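Local coordinates for DNA translocase coupling protein (PDB 6O1Y) that probably binds DNA and uses bound ATP to move it, as a plasmid-encoded membrane coupling protein of the FtsK/SpoIIIE family, at residues A[160-165]-A[230-235]. Residues are numbered along the deposited sequence; the frame is centred on the assembly and turned at random.
Sequences AYMVDF and IVVIDE. With BGC (beta-D-glucopyranose), chain D; ATP (adenosine-5'-triphosphate), chain C.
Ala160 to Val163 and Ile230 to Ile233 pair as adjacent parallel strands in the P-loop NTPase domain of this FtsK/SpoIIIE-family protein; the second strand, four hydrophobic residues running into the Asp234-Glu235 pair, is consistent with a Walker B strand. Four backbone bonds join them. Ile230 O accepts from Tyr161 N at 2.9 Å, and Tyr161 O in turn from Val232 N. Val163 N then donates to Val232 O at 2.8 Å. The fourth, from Asp234 N to Val163 O, carries the pairing one residue beyond the second strand and ties the start of the following loop to Val163.

Beta-branched Val163, Ile230, Val231, Val232 and Ile233 suit buried strands with helices on both sides, and Ala160 is the small member. On the face of Ala160 and Met162, Ala160 CB meets Ile230 CG2 at 3.8 Å; this small methyl also touches Leu150 and Leu154 of helix 142-155. Met162 runs alongside Val232, its CG 3.6 Å from Val232 CG2. On the other face Tyr161 CB rests on Val231 CG2, while Val163 CB faces Ile233 CG1 more loosely at 4.3 Å; Leu191 of helix 185-209 packs on Tyr161 and Val163. With CG beside its own backbone N (chi1 -61°), the Tyr161 ring leads away from the partner strand, and its OH hydrogen-bonds O1 of the bound glucose near the ring plane.

Past the strands the chemistry turns polar. Asp164 and Asp234 approach through their CB atoms, and Lys166 forms salt bridges with both carboxylates, probably offsetting their mutual repulsion. Asp234 OD1 lies 3.1 Å from O2G of the ATP gamma-phosphate, a proximity not counted as a hydrogen bond; in relatives, Walker B acidic residues help to hold a nucleotide-bound metal. The apolar strand pair thus delivers an acidic end to the nucleotide.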
# COMPACT_ATOMS: atom_id res chain seq x y z
N ALA A 160 -15.95 0.12 13.72
CA ALA A 160 -15.59 0.62 12.40
C ALA A 160 -16.38 1.82 12.00
O ALA A 160 -17.60 1.90 12.23
CB ALA A 160 -15.72 -0.47 11.36
N TYR A 161 -15.65 2.77 11.39
CA TYR A 161 -16.17 3.98 10.76
C TYR A 161 -15.67 3.96 9.32
O TYR A 161 -14.54 3.52 9.09
CB TYR A 161 -15.75 5.24 11.54
CG TYR A 161 -16.27 5.24 12.96
CD1 TYR A 161 -17.60 5.54 13.24
CD2 TYR A 161 -15.43 4.98 14.04
CE1 TYR A 161 -18.08 5.57 14.55
CE2 TYR A 161 -15.89 5.00 15.35
CZ TYR A 161 -17.22 5.29 15.60
OH TYR A 161 -17.68 5.28 16.90
N MET A 162 -16.54 4.30 8.34
CA MET A 162 -16.20 4.27 6.91
C MET A 162 -16.54 5.58 6.23
O MET A 162 -17.70 5.98 6.25
CB MET A 162 -16.95 3.12 6.21
CG MET A 162 -16.51 1.76 6.64
SD MET A 162 -17.91 0.65 6.76
CE MET A 162 -18.53 1.06 8.36
N VAL A 163 -15.55 6.23 5.60
CA VAL A 163 -15.74 7.53 4.93
C VAL A 163 -15.63 7.43 3.42
O VAL A 163 -14.56 7.11 2.89
CB VAL A 163 -14.81 8.65 5.49
CG1 VAL A 163 -14.99 9.95 4.72
CG2 VAL A 163 -15.07 8.87 6.98
N ASP A 164 -16.75 7.74 2.73
CA ASP A 164 -16.94 7.75 1.26
C ASP A 164 -18.01 8.81 0.91
O ASP A 164 -19.21 8.53 1.01
CB ASP A 164 -17.29 6.34 0.73
CG ASP A 164 -17.90 6.20 -0.65
OD1 ASP A 164 -17.72 7.11 -1.49
OD2 ASP A 164 -18.55 5.19 -0.90
N PHE A 165 -17.57 10.01 0.51
CA PHE A 165 -18.45 11.13 0.19
C PHE A 165 -19.24 10.96 -1.12
O PHE A 165 -20.17 11.74 -1.37
CB PHE A 165 -17.66 12.46 0.18
CG PHE A 165 -17.27 13.05 1.52
CD1 PHE A 165 -17.50 12.35 2.71
CD2 PHE A 165 -16.67 14.31 1.59
CE1 PHE A 165 -17.13 12.90 3.94
CE2 PHE A 165 -16.29 14.85 2.83
CZ PHE A 165 -16.54 14.14 3.99
N ILE A 230 -11.31 1.39 14.00
CA ILE A 230 -10.81 1.39 12.64
C ILE A 230 -11.62 2.38 11.82
O ILE A 230 -12.84 2.21 11.65
CB ILE A 230 -10.71 -0.04 12.01
CG1 ILE A 230 -10.24 0.00 10.53
CG2 ILE A 230 -12.01 -0.86 12.16
CD1 ILE A 230 -8.89 0.52 10.28
N VAL A 231 -10.96 3.45 11.36
CA VAL A 231 -11.63 4.45 10.54
C VAL A 231 -10.93 4.48 9.16
O VAL A 231 -9.76 4.86 9.04
CB VAL A 231 -11.85 5.83 11.23
CG1 VAL A 231 -10.56 6.41 11.81
CG2 VAL A 231 -12.55 6.82 10.30
N VAL A 232 -11.67 4.00 8.14
CA VAL A 232 -11.22 3.89 6.75
C VAL A 232 -11.77 5.00 5.88
O VAL A 232 -12.98 5.19 5.80
CB VAL A 232 -11.49 2.49 6.15
CG1 VAL A 232 -10.47 1.48 6.63
CG2 VAL A 232 -12.90 2.02 6.48
N ILE A 233 -10.86 5.71 5.21
CA ILE A 233 -11.15 6.83 4.32
C ILE A 233 -10.88 6.41 2.88
O ILE A 233 -9.72 6.18 2.53
CB ILE A 233 -10.32 8.07 4.73
CG1 ILE A 233 -10.58 8.47 6.18
CG2 ILE A 233 -10.50 9.26 3.77
CD1 ILE A 233 -9.36 8.56 6.95
N ASP A 234 -11.94 6.31 2.04
CA ASP A 234 -11.87 5.88 0.64
C ASP A 234 -11.03 6.80 -0.24
O ASP A 234 -10.29 6.33 -1.12
CB ASP A 234 -13.27 5.72 0.03
CG ASP A 234 -13.22 5.09 -1.36
OD1 ASP A 234 -13.05 3.84 -1.45
OD2 ASP A 234 -13.29 5.85 -2.35
N GLU A 235 -11.17 8.11 -0.02
CA GLU A 235 -10.40 9.07 -0.77
C GLU A 235 -10.01 10.20 0.15
O GLU A 235 -10.86 10.98 0.59
CB GLU A 235 -11.15 9.56 -2.04
CG GLU A 235 -10.34 10.49 -2.94
CD GLU A 235 -8.90 10.09 -3.18
OE1 GLU A 235 -8.68 9.04 -3.83
OE2 GLU A 235 -7.99 10.80 -2.70
C2 BGC D . -21.06 6.89 19.09
C3 BGC D . -21.50 8.28 19.54
C4 BGC D . -20.76 9.36 18.75
C5 BGC D . -20.90 9.13 17.25
C6 BGC D . -20.08 10.09 16.42
C1 BGC D . -21.17 6.75 17.57
O1 BGC D . -20.64 5.51 17.21
O2 BGC D . -21.86 5.90 19.73
O3 BGC D . -21.26 8.43 20.94
O4 BGC D . -21.29 10.65 19.08
O5 BGC D . -20.45 7.80 16.92
O6 BGC D . -20.24 9.86 15.03
PG ATP C . -11.69 2.32 -5.28
O1G ATP C . -12.91 1.44 -5.25
O2G ATP C . -11.41 2.97 -3.90
O3G ATP C . -11.82 3.46 -6.32
PB ATP C . -9.74 0.87 -6.98
O1B ATP C . -8.31 1.26 -7.07
O2B ATP C . -10.50 1.43 -8.18
O3B ATP C . -10.38 1.48 -5.65
PA ATP C . -10.91 -1.81 -6.56
O1A ATP C . -12.25 -1.18 -6.37
O2A ATP C . -10.37 -2.30 -5.21
O3A ATP C . -9.86 -0.72 -7.05
O5' ATP C . -11.06 -3.09 -7.54
C5' ATP C . -10.36 -3.21 -8.79
C4' ATP C . -10.55 -4.57 -9.42
O4' ATP C . -9.27 -5.06 -9.89
C3' ATP C . -11.11 -5.69 -8.53
O3' ATP C . -12.53 -5.66 -8.45
C2' ATP C . -10.56 -6.93 -9.24
O2' ATP C . -11.29 -7.30 -10.41
C1' ATP C . -9.15 -6.44 -9.58
N9 ATP C . -8.19 -6.62 -8.49
C8 ATP C . -8.02 -5.84 -7.38
N7 ATP C . -7.19 -6.34 -6.50
C5 ATP C . -6.77 -7.52 -7.08
C6 ATP C . -5.93 -8.56 -6.62
N6 ATP C . -5.32 -8.54 -5.43
N1 ATP C . -5.76 -9.64 -7.42
C2 ATP C . -6.38 -9.66 -8.61
N3 ATP C . -7.20 -8.75 -9.14
C4 ATP C . -7.37 -7.70 -8.32